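Local coordinates for protein putative oxidoreductase (Mycobacterium avium, PDB 3QHA) that probably catalyses NAD(P)-dependent oxidation or reduction of a small hydroxy acid, as members of the 3-hydroxyisobutyrate dehydrogenase family do, at residues B[248-259]-B[280-291]; B[29-37]-B[158-166]. One frame throughout, in Å; residues are numbered along the deposited sequence.

Overall arrangement
One principle, polar groups at the margin of an apolar core, is met twice in this two-domain dehydrogenase. Contact 1 pairs the two C-terminal helices of the all-helical domain, running antiparallel, and contact 2 joins two helices of the Rossmann-type domain that meet at a steep angle; they share no element, and their centres lie 41 Å apart on opposite sides of the chain's centre. Both are partly buried, and in each an arginine lies flat on a histidine. In contact 1 the histidine is held by a carboxylate and leucines, a phenylalanine and a valine fill the interior; in contact 2 it bonds a backbone carbonyl, and tryptophans and methionines do the packing.

Contact 1: B[248-259]-B[280-291]; sequences FLHTRGLGEKDL and YEGLAAGLGVPH
The guanidinium of Arg252 lies flat over the ring of His291, centres 3.8 Å apart and planes 17° from parallel, while Leu249 CD1 of its own helix covers the opposite face. A bend at chi3 (80°) in an otherwise extended chain turns the group toward the tail that follows helix 274-286, where Arg252 NH1 donates to Val289 O at 3.0 Å from above the carbonyl plane. The imidazole has a second tether in its own plane: His291 NE2 gives a nearly straight bond of 2.7 Å to the syn lone pair of Glu256 OE2. A water also donates to Glu256 OE2 and to Tyr280 O and accepts from Ala284 N, bridging the carboxylate to the kink of the helix.

Beneath this polar strip the antiparallel segments 248-259 and 280-286, whose axes come within 9.7 Å, close on apolar side chains. Leu287 sets CD2 against Phe248 CD2 at 3.8 Å, Tyr280 CD1 meets Leu259 CB at 3.7 Å, and Leu283 CD2 rests on Gly255 CA at 4.0 Å, a close approach that the glycine allows. Gly288, with positive phi, forms a Schellman motif after the last helical turn and directs Val289 back against Arg252. Across the outer side of helix 245-268, Asp258 forms a salt bridge with Lys181 of the second subunit. Glu256 would be expected to favour a protonated His291, although the stacked arginine would oppose that charge.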
loop_
_atom_site.group_PDB
_atom_site.type_symbol
_atom_site.label_atom_id
_atom_site.label_comp_id
_atom_site.label_asym_id
_atom_site.label_seq_id
_atom_site.Cartn_x
_atom_site.Cartn_y
_atom_site.Cartn_z
ATOM N N PHE B 248 -10.625 14.832 -2.971
ATOM C CA PHE B 248 -10.998 13.636 -3.738
ATOM C C PHE B 248 -11.237 13.946 -5.215
ATOM O O PHE B 248 -10.917 13.134 -6.087
ATOM C CB PHE B 248 -12.217 12.941 -3.116
ATOM C CG PHE B 248 -11.856 11.912 -2.073
ATOM C CD1 PHE B 248 -10.840 12.152 -1.155
ATOM C CD2 PHE B 248 -12.527 10.697 -2.020
ATOM C CE1 PHE B 248 -10.502 11.197 -0.203
ATOM C CE2 PHE B 248 -12.198 9.736 -1.068
ATOM C CZ PHE B 248 -11.185 9.988 -0.159
ATOM N N LEU B 249 -11.787 15.126 -5.486
ATOM C CA LEU B 249 -11.976 15.587 -6.854
ATOM C C LEU B 249 -10.619 15.728 -7.545
ATOM O O LEU B 249 -10.441 15.277 -8.674
ATOM C CB LEU B 249 -12.725 16.924 -6.861
ATOM C CG LEU B 249 -13.423 17.298 -8.164
ATOM C CD1 LEU B 249 -14.510 16.285 -8.486
ATOM C CD2 LEU B 249 -14.001 18.703 -8.064
ATOM N N HIS B 250 -9.669 16.346 -6.848
ATOM C CA HIS B 250 -8.278 16.450 -7.310
ATOM C C HIS B 250 -7.680 15.054 -7.557
ATOM O O HIS B 250 -7.037 14.823 -8.581
ATOM C CB HIS B 250 -7.461 17.252 -6.278
ATOM C CG HIS B 250 -6.014 17.431 -6.624
ATOM N ND1 HIS B 250 -5.585 18.171 -7.705
ATOM C CD2 HIS B 250 -4.893 17.005 -5.993
ATOM C CE1 HIS B 250 -4.262 18.172 -7.740
ATOM N NE2 HIS B 250 -3.818 17.472 -6.711
ATOM N N THR B 251 -7.921 14.125 -6.633
ATOM C CA THR B 251 -7.473 12.734 -6.790
ATOM C C THR B 251 -8.127 12.031 -7.993
ATOM O O THR B 251 -7.472 11.257 -8.696
ATOM C CB THR B 251 -7.724 11.916 -5.502
ATOM O OG1 THR B 251 -6.928 12.450 -4.436
ATOM C CG2 THR B 251 -7.368 10.442 -5.705
ATOM N N ARG B 252 -9.410 12.300 -8.229
ATOM C CA ARG B 252 -10.093 11.781 -9.419
ATOM C C ARG B 252 -9.435 12.291 -10.702
ATOM O O ARG B 252 -9.244 11.530 -11.649
ATOM C CB ARG B 252 -11.567 12.182 -9.420
ATOM C CG ARG B 252 -12.356 11.629 -10.598
ATOM C CD ARG B 252 -13.736 12.237 -10.663
ATOM N NE ARG B 252 -13.727 13.569 -11.264
ATOM C CZ ARG B 252 -14.812 14.316 -11.451
ATOM N NH1 ARG B 252 -16.011 13.871 -11.082
ATOM N NH2 ARG B 252 -14.703 15.516 -12.013
ATOM N N GLY B 253 -9.108 13.582 -10.728
ATOM C CA GLY B 253 -8.459 14.195 -11.882
ATOM C C GLY B 253 -7.096 13.588 -12.161
ATOM O O GLY B 253 -6.815 13.172 -13.286
ATOM N N LEU B 254 -6.252 13.531 -11.133
ATOM C CA LEU B 254 -4.931 12.903 -11.245
ATOM C C LEU B 254 -5.034 11.443 -11.684
ATOM O O LEU B 254 -4.291 10.997 -12.563
ATOM C CB LEU B 254 -4.182 12.955 -9.909
ATOM C CG LEU B 254 -3.710 14.306 -9.370
ATOM C CD1 LEU B 254 -3.002 14.092 -8.033
ATOM C CD2 LEU B 254 -2.788 15.024 -10.355
ATOM N N GLY B 255 -5.952 10.710 -11.062
ATOM C CA GLY B 255 -6.098 9.275 -11.303
ATOM C C GLY B 255 -6.530 8.940 -12.714
ATOM O O GLY B 255 -5.934 8.087 -13.366
ATOM N N GLU B 256 -7.568 9.621 -13.184
ATOM C CA GLU B 256 -8.080 9.412 -14.533
ATOM C C GLU B 256 -7.059 9.817 -15.597
ATOM O O GLU B 256 -6.962 9.179 -16.645
ATOM C CB GLU B 256 -9.400 10.165 -14.716
ATOM C CG GLU B 256 -10.537 9.550 -13.903
ATOM C CD GLU B 256 -11.867 10.251 -14.094
ATOM O OE1 GLU B 256 -11.909 11.279 -14.800
ATOM O OE2 GLU B 256 -12.876 9.770 -13.536
ATOM N N LYS B 257 -6.284 10.862 -15.322
ATOM C CA LYS B 257 -5.236 11.282 -16.245
ATOM C C LYS B 257 -4.099 10.251 -16.291
ATOM O O LYS B 257 -3.693 9.829 -17.376
ATOM C CB LYS B 257 -4.713 12.679 -15.886
ATOM C CG LYS B 257 -3.605 13.210 -16.804
ATOM C CD LYS B 257 -4.002 13.213 -18.282
ATOM C CE LYS B 257 -2.935 13.880 -19.140
ATOM N NZ LYS B 257 -3.095 13.594 -20.597
ATOM N N ASP B 258 -3.599 9.831 -15.129
ATOM C CA ASP B 258 -2.515 8.834 -15.087
ATOM C C ASP B 258 -2.957 7.470 -15.622
ATOM O O ASP B 258 -2.207 6.821 -16.356
ATOM C CB ASP B 258 -1.932 8.688 -13.674
ATOM C CG ASP B 258 -0.952 9.803 -13.319
ATOM O OD1 ASP B 258 -0.578 10.595 -14.210
ATOM O OD2 ASP B 258 -0.543 9.882 -12.140
ATOM N N LEU B 259 -4.166 7.042 -15.265
ATOM C CA LEU B 259 -4.693 5.764 -15.750
ATOM C C LEU B 259 -4.858 5.762 -17.271
ATOM O O LEU B 259 -4.493 4.789 -17.931
ATOM C CB LEU B 259 -6.017 5.406 -15.061
ATOM C CG LEU B 259 -5.878 4.893 -13.622
ATOM C CD1 LEU B 259 -7.240 4.750 -12.953
ATOM C CD2 LEU B 259 -5.125 3.569 -13.585
ATOM N N TYR B 280 -9.996 2.579 -14.086
ATOM C CA TYR B 280 -10.261 3.816 -14.818
ATOM C C TYR B 280 -11.757 4.131 -14.934
ATOM O O TYR B 280 -12.166 5.273 -14.724
ATOM C CB TYR B 280 -9.626 3.737 -16.211
ATOM C CG TYR B 280 -9.871 4.948 -17.083
ATOM C CD1 TYR B 280 -9.230 6.156 -16.824
ATOM C CD2 TYR B 280 -10.735 4.882 -18.172
ATOM C CE1 TYR B 280 -9.448 7.267 -17.622
ATOM C CE2 TYR B 280 -10.959 5.994 -18.977
ATOM C CZ TYR B 280 -10.310 7.183 -18.695
ATOM O OH TYR B 280 -10.521 8.290 -19.484
ATOM N N GLU B 281 -12.562 3.119 -15.256
ATOM C CA GLU B 281 -14.012 3.297 -15.431
ATOM C C GLU B 281 -14.753 3.563 -14.114
ATOM O O GLU B 281 -15.740 4.303 -14.097
ATOM C CB GLU B 281 -14.633 2.069 -16.113
ATOM C CG GLU B 281 -14.100 1.777 -17.519
ATOM C CD GLU B 281 -14.550 0.427 -18.068
ATOM O OE1 GLU B 281 -14.003 0.003 -19.110
ATOM O OE2 GLU B 281 -15.451 -0.210 -17.472
ATOM N N GLY B 282 -14.277 2.967 -13.021
ATOM C CA GLY B 282 -15.004 2.986 -11.746
ATOM C C GLY B 282 -14.454 3.880 -10.644
ATOM O O GLY B 282 -15.120 4.072 -9.619
ATOM N N LEU B 283 -13.257 4.431 -10.840
ATOM C CA LEU B 283 -12.584 5.193 -9.785
ATOM C C LEU B 283 -13.438 6.339 -9.264
ATOM O O LEU B 283 -13.641 6.467 -8.055
ATOM C CB LEU B 283 -11.253 5.760 -10.281
ATOM C CG LEU B 283 -10.439 6.521 -9.235
ATOM C CD1 LEU B 283 -9.977 5.574 -8.121
ATOM C CD2 LEU B 283 -9.256 7.211 -9.898
ATOM N N ALA B 284 -13.918 7.171 -10.186
ATOM C CA ALA B 284 -14.721 8.343 -9.845
ATOM C C ALA B 284 -15.892 7.972 -8.936
ATOM O O ALA B 284 -16.109 8.609 -7.906
ATOM C CB ALA B 284 -15.226 9.025 -11.111
ATOM N N ALA B 285 -16.628 6.931 -9.319
ATOM C CA ALA B 285 -17.767 6.448 -8.536
ATOM C C ALA B 285 -17.329 5.902 -7.182
ATOM O O ALA B 285 -17.957 6.181 -6.160
ATOM C CB ALA B 285 -18.532 5.379 -9.310
ATOM N N GLY B 286 -16.251 5.122 -7.180
ATOM C CA GLY B 286 -15.698 4.571 -5.943
ATOM C C GLY B 286 -15.307 5.648 -4.944
ATOM O O GLY B 286 -15.551 5.503 -3.752
ATOM N N LEU B 287 -14.707 6.731 -5.436
ATOM C CA LEU B 287 -14.327 7.873 -4.594
ATOM C C LEU B 287 -15.511 8.718 -4.099
ATOM O O LEU B 287 -15.328 9.622 -3.279
ATOM C CB LEU B 287 -13.359 8.787 -5.353
ATOM C CG LEU B 287 -11.972 8.222 -5.672
ATOM C CD1 LEU B 287 -11.242 9.141 -6.636
ATOM C CD2 LEU B 287 -11.158 8.017 -4.403
ATOM N N GLY B 288 -16.715 8.444 -4.596
ATOM C CA GLY B 288 -17.889 9.233 -4.231
ATOM C C GLY B 288 -17.921 10.604 -4.889
ATOM O O GLY B 288 -18.608 11.508 -4.409
ATOM N N VAL B 289 -17.170 10.760 -5.978
ATOM C CA VAL B 289 -17.237 11.959 -6.815
ATOM C C VAL B 289 -17.429 11.537 -8.276
ATOM O O VAL B 289 -16.546 11.741 -9.111
ATOM C CB VAL B 289 -15.981 12.857 -6.660
ATOM C CG1 VAL B 289 -16.019 13.589 -5.326
ATOM C CG2 VAL B 289 -14.700 12.046 -6.798
ATOM N N PRO B 290 -18.593 10.936 -8.586
ATOM C CA PRO B 290 -18.884 10.515 -9.955
ATOM C C PRO B 290 -19.044 11.705 -10.896
ATOM O O PRO B 290 -19.239 12.836 -10.441
ATOM C CB PRO B 290 -20.215 9.770 -9.815
ATOM C CG PRO B 290 -20.859 10.386 -8.629
ATOM C CD PRO B 290 -19.733 10.679 -7.686
ATOM N N HIS B 291 -18.956 11.445 -12.196
ATOM C CA HIS B 291 -19.164 12.485 -13.198
ATOM C C HIS B 291 -20.656 12.743 -13.403
ATOM O O HIS B 291 -21.475 11.827 -13.293
ATOM C CB HIS B 291 -18.498 12.100 -14.516
ATOM C CG HIS B 291 -17.007 12.026 -14.432
ATOM N ND1 HIS B 291 -16.197 13.127 -14.603
ATOM C CD2 HIS B 291 -16.179 10.983 -14.183
ATOM C CE1 HIS B 291 -14.934 12.766 -14.469
ATOM N NE2 HIS B 291 -14.895 11.470 -14.213
HETATM O O HOH W 1 -13.213 7.168 -13.127
#

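Contact 2: B[29-37]-B[158-166]; sequences PMATRMTEW and KPAFKHWAA
His163 O is gripped side-on by Arg33, whose NE and NH2 each donate to it at 2.8 Å with the oxygen in the guanidinium plane. The ring of the same histidine returns a bond to the same arginine: His163 NE2 donates to Arg33 O at 2.9 Å, on the face of that carbonyl opposite to Glu36 N. A bend at chi2 (66°) folds the guanidinium of Arg33 flat over the imidazole, planes 13° apart, and brings NE and NH2 to the carbonyl. Trp37 CB covers the other face of the His163 ring, 4.2 Å from its centroid, and the indole of Trp37 continues over Ala160, whose CA lies above its six-membered ring.

Deeper in, Trp164 presents a face to two methionines. Met34 CE sits 3.8 Å from the centroid of the five-membered ring of Trp164, and Met30 SD stands farther off above the six-membered one, a Met-aromatic contact. His75 and His104 also meet this indole, placing it against the Rossmann sheet, while Trp37 NE1 bonds Leu16 O. Glu36 OE2 forms a salt bridge with Arg33 NH1 at 3.4 Å, which would be expected to offset part of the guanidinium's charge. The bonds exchanged by Arg33 and His163, with their stack, should fix the rotation of both side chains.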
loop_
_atom_site.group_PDB
_atom_site.type_symbol
_atom_site.label_atom_id
_atom_site.label_comp_id
_atom_site.label_asym_id
_atom_site.label_seq_id
_atom_site.Cartn_x
_atom_site.Cartn_y
_atom_site.Cartn_z
ATOM N N PRO B 29 5.628 -16.856 16.577
ATOM C CA PRO B 29 6.008 -15.504 17.016
ATOM C C PRO B 29 4.976 -14.839 17.932
ATOM O O PRO B 29 5.358 -14.132 18.866
ATOM C CB PRO B 29 6.175 -14.717 15.709
ATOM C CG PRO B 29 5.725 -15.598 14.611
ATOM C CD PRO B 29 5.597 -16.989 15.109
ATOM N N MET B 30 3.689 -15.057 17.666
ATOM C CA MET B 30 2.632 -14.625 18.588
ATOM C C MET B 30 2.814 -15.235 19.969
ATOM O O MET B 30 2.865 -14.519 20.965
ATOM C CB MET B 30 1.238 -14.995 18.068
ATOM C CG MET B 30 0.423 -13.810 17.612
ATOM S SD MET B 30 -1.287 -14.257 17.272
ATOM C CE MET B 30 -1.105 -14.889 15.616
ATOM N N ALA B 31 2.902 -16.561 20.021
ATOM C CA ALA B 31 3.053 -17.267 21.294
ATOM C C ALA B 31 4.353 -16.875 21.993
ATOM O O ALA B 31 4.412 -16.830 23.225
ATOM C CB ALA B 31 2.990 -18.777 21.081
ATOM N N THR B 32 5.391 -16.588 21.208
ATOM C CA THR B 32 6.664 -16.110 21.749
ATOM C C THR B 32 6.508 -14.743 22.420
ATOM O O THR B 32 7.086 -14.503 23.481
ATOM C CB THR B 32 7.748 -16.022 20.652
ATOM O OG1 THR B 32 7.927 -17.309 20.049
ATOM C CG2 THR B 32 9.077 -15.562 21.237
ATOM N N ARG B 33 5.737 -13.854 21.799
ATOM C CA ARG B 33 5.419 -12.553 22.396
ATOM C C ARG B 33 4.675 -12.740 23.721
ATOM O O ARG B 33 4.912 -12.012 24.684
ATOM C CB ARG B 33 4.583 -11.706 21.423
ATOM C CG ARG B 33 3.949 -10.451 22.021
ATOM C CD ARG B 33 4.998 -9.428 22.436
ATOM N NE ARG B 33 4.397 -8.220 23.001
ATOM C CZ ARG B 33 5.084 -7.204 23.523
ATOM N NH1 ARG B 33 6.413 -7.232 23.566
ATOM N NH2 ARG B 33 4.438 -6.149 24.010
ATOM N N MET B 34 3.786 -13.729 23.761
ATOM C CA MET B 34 2.997 -14.022 24.960
ATOM C C MET B 34 3.795 -14.586 26.146
ATOM O O MET B 34 3.274 -14.629 27.262
ATOM C CB MET B 34 1.852 -14.976 24.621
ATOM C CG MET B 34 0.801 -14.368 23.721
ATOM S SD MET B 34 -0.545 -15.509 23.387
ATOM C CE MET B 34 -1.439 -14.620 22.112
ATOM N N THR B 35 5.042 -15.013 25.931
ATOM C CA THR B 35 5.887 -15.434 27.058
ATOM C C THR B 35 6.235 -14.247 27.965
ATOM O O THR B 35 6.638 -14.435 29.114
ATOM C CB THR B 35 7.193 -16.121 26.602
ATOM O OG1 THR B 35 7.941 -15.238 25.759
ATOM C CG2 THR B 35 6.889 -17.414 25.856
ATOM N N GLU B 36 6.076 -13.033 27.437
ATOM C CA GLU B 36 6.320 -11.804 28.191
ATOM C C GLU B 36 5.079 -11.317 28.958
ATOM O O GLU B 36 5.183 -10.426 29.803
ATOM C CB GLU B 36 6.838 -10.711 27.246
ATOM C CG GLU B 36 8.243 -10.995 26.712
ATOM C CD GLU B 36 8.517 -10.339 25.368
ATOM O OE1 GLU B 36 8.649 -11.074 24.362
ATOM O OE2 GLU B 36 8.599 -9.092 25.316
ATOM N N TRP B 37 3.916 -11.897 28.658
ATOM C CA TRP B 37 2.678 -11.624 29.397
ATOM C C TRP B 37 2.822 -12.158 30.823
ATOM O O TRP B 37 3.301 -13.278 31.008
ATOM C CB TRP B 37 1.493 -12.288 28.682
ATOM C CG TRP B 37 0.149 -12.196 29.367
ATOM C CD1 TRP B 37 -0.545 -13.222 29.942
ATOM C CD2 TRP B 37 -0.681 -11.032 29.499
ATOM N NE1 TRP B 37 -1.740 -12.768 30.442
ATOM C CE2 TRP B 37 -1.851 -11.428 30.182
ATOM C CE3 TRP B 37 -0.545 -9.693 29.114
ATOM C CZ2 TRP B 37 -2.878 -10.534 30.491
ATOM C CZ3 TRP B 37 -1.568 -8.802 29.422
ATOM C CH2 TRP B 37 -2.719 -9.229 30.105
ATOM N N LYS B 158 -9.426 -7.777 26.237
ATOM C CA LYS B 158 -8.776 -6.653 25.561
ATOM C C LYS B 158 -7.391 -6.325 26.132
ATOM O O LYS B 158 -6.462 -6.085 25.361
ATOM C CB LYS B 158 -9.671 -5.406 25.574
ATOM C CG LYS B 158 -9.125 -4.237 24.761
ATOM C CD LYS B 158 -9.927 -2.967 24.992
ATOM C CE LYS B 158 -9.251 -1.767 24.342
ATOM N NZ LYS B 158 -10.168 -0.595 24.223
ATOM N N PRO B 159 -7.245 -6.305 27.473
ATOM C CA PRO B 159 -5.896 -6.105 28.015
ATOM C C PRO B 159 -4.887 -7.157 27.544
ATOM O O PRO B 159 -3.733 -6.821 27.277
ATOM C CB PRO B 159 -6.112 -6.195 29.529
ATOM C CG PRO B 159 -7.509 -5.732 29.725
ATOM C CD PRO B 159 -8.265 -6.270 28.539
ATOM N N ALA B 160 -5.325 -8.408 27.435
ATOM C CA ALA B 160 -4.474 -9.492 26.947
ATOM C C ALA B 160 -4.081 -9.271 25.484
ATOM O O ALA B 160 -2.912 -9.414 25.119
ATOM C CB ALA B 160 -5.182 -10.836 27.108
ATOM N N PHE B 161 -5.067 -8.922 24.661
ATOM C CA PHE B 161 -4.848 -8.652 23.238
ATOM C C PHE B 161 -3.914 -7.467 23.018
ATOM O O PHE B 161 -3.061 -7.503 22.129
ATOM C CB PHE B 161 -6.184 -8.394 22.527
ATOM C CG PHE B 161 -6.931 -9.646 22.136
ATOM C CD1 PHE B 161 -6.858 -10.806 22.901
ATOM C CD2 PHE B 161 -7.740 -9.647 21.008
ATOM C CE1 PHE B 161 -7.559 -11.948 22.531
ATOM C CE2 PHE B 161 -8.442 -10.783 20.637
ATOM C CZ PHE B 161 -8.350 -11.936 21.398
ATOM N N LYS B 162 -4.072 -6.425 23.832
ATOM C CA LYS B 162 -3.235 -5.223 23.740
ATOM C C LYS B 162 -1.738 -5.508 23.918
ATOM O O LYS B 162 -0.900 -4.745 23.438
ATOM C CB LYS B 162 -3.684 -4.178 24.768
ATOM N N HIS B 163 -1.410 -6.601 24.602
ATOM C CA HIS B 163 -0.020 -6.999 24.819
ATOM C C HIS B 163 0.689 -7.420 23.528
ATOM O O HIS B 163 1.877 -7.140 23.354
ATOM C CB HIS B 163 0.050 -8.136 25.845
ATOM C CG HIS B 163 1.400 -8.771 25.955
ATOM N ND1 HIS B 163 2.484 -8.125 26.510
ATOM C CD2 HIS B 163 1.842 -9.995 25.580
ATOM C CE1 HIS B 163 3.535 -8.925 26.474
ATOM N NE2 HIS B 163 3.172 -10.066 25.915
ATOM N N TRP B 164 -0.034 -8.095 22.633
ATOM C CA TRP B 164 0.549 -8.597 21.380
ATOM C C TRP B 164 0.001 -7.916 20.122
ATOM O O TRP B 164 0.489 -8.166 19.014
ATOM C CB TRP B 164 0.375 -10.118 21.270
ATOM C CG TRP B 164 -1.041 -10.602 21.395
ATOM C CD1 TRP B 164 -1.640 -11.091 22.520
ATOM C CD2 TRP B 164 -2.032 -10.653 20.358
ATOM N NE1 TRP B 164 -2.941 -11.441 22.251
ATOM C CE2 TRP B 164 -3.207 -11.183 20.932
ATOM C CE3 TRP B 164 -2.043 -10.298 19.003
ATOM C CZ2 TRP B 164 -4.384 -11.363 20.200
ATOM C CZ3 TRP B 164 -3.215 -10.483 18.273
ATOM C CH2 TRP B 164 -4.368 -11.011 18.877
ATOM N N ALA B 165 -1.009 -7.065 20.289
ATOM C CA ALA B 165 -1.588 -6.320 19.175
ATOM C C ALA B 165 -1.601 -4.831 19.494
ATOM O O ALA B 165 -2.181 -4.414 20.500
ATOM C CB ALA B 165 -2.997 -6.806 18.893
ATOM N N ALA B 166 -0.962 -4.038 18.636
ATOM C CA ALA B 166 -0.964 -2.580 18.767
ATOM C C ALA B 166 -2.291 -1.963 18.314
ATOM O O ALA B 166 -2.623 -0.844 18.713
ATOM C CB ALA B 166 0.186 -1.980 17.974
#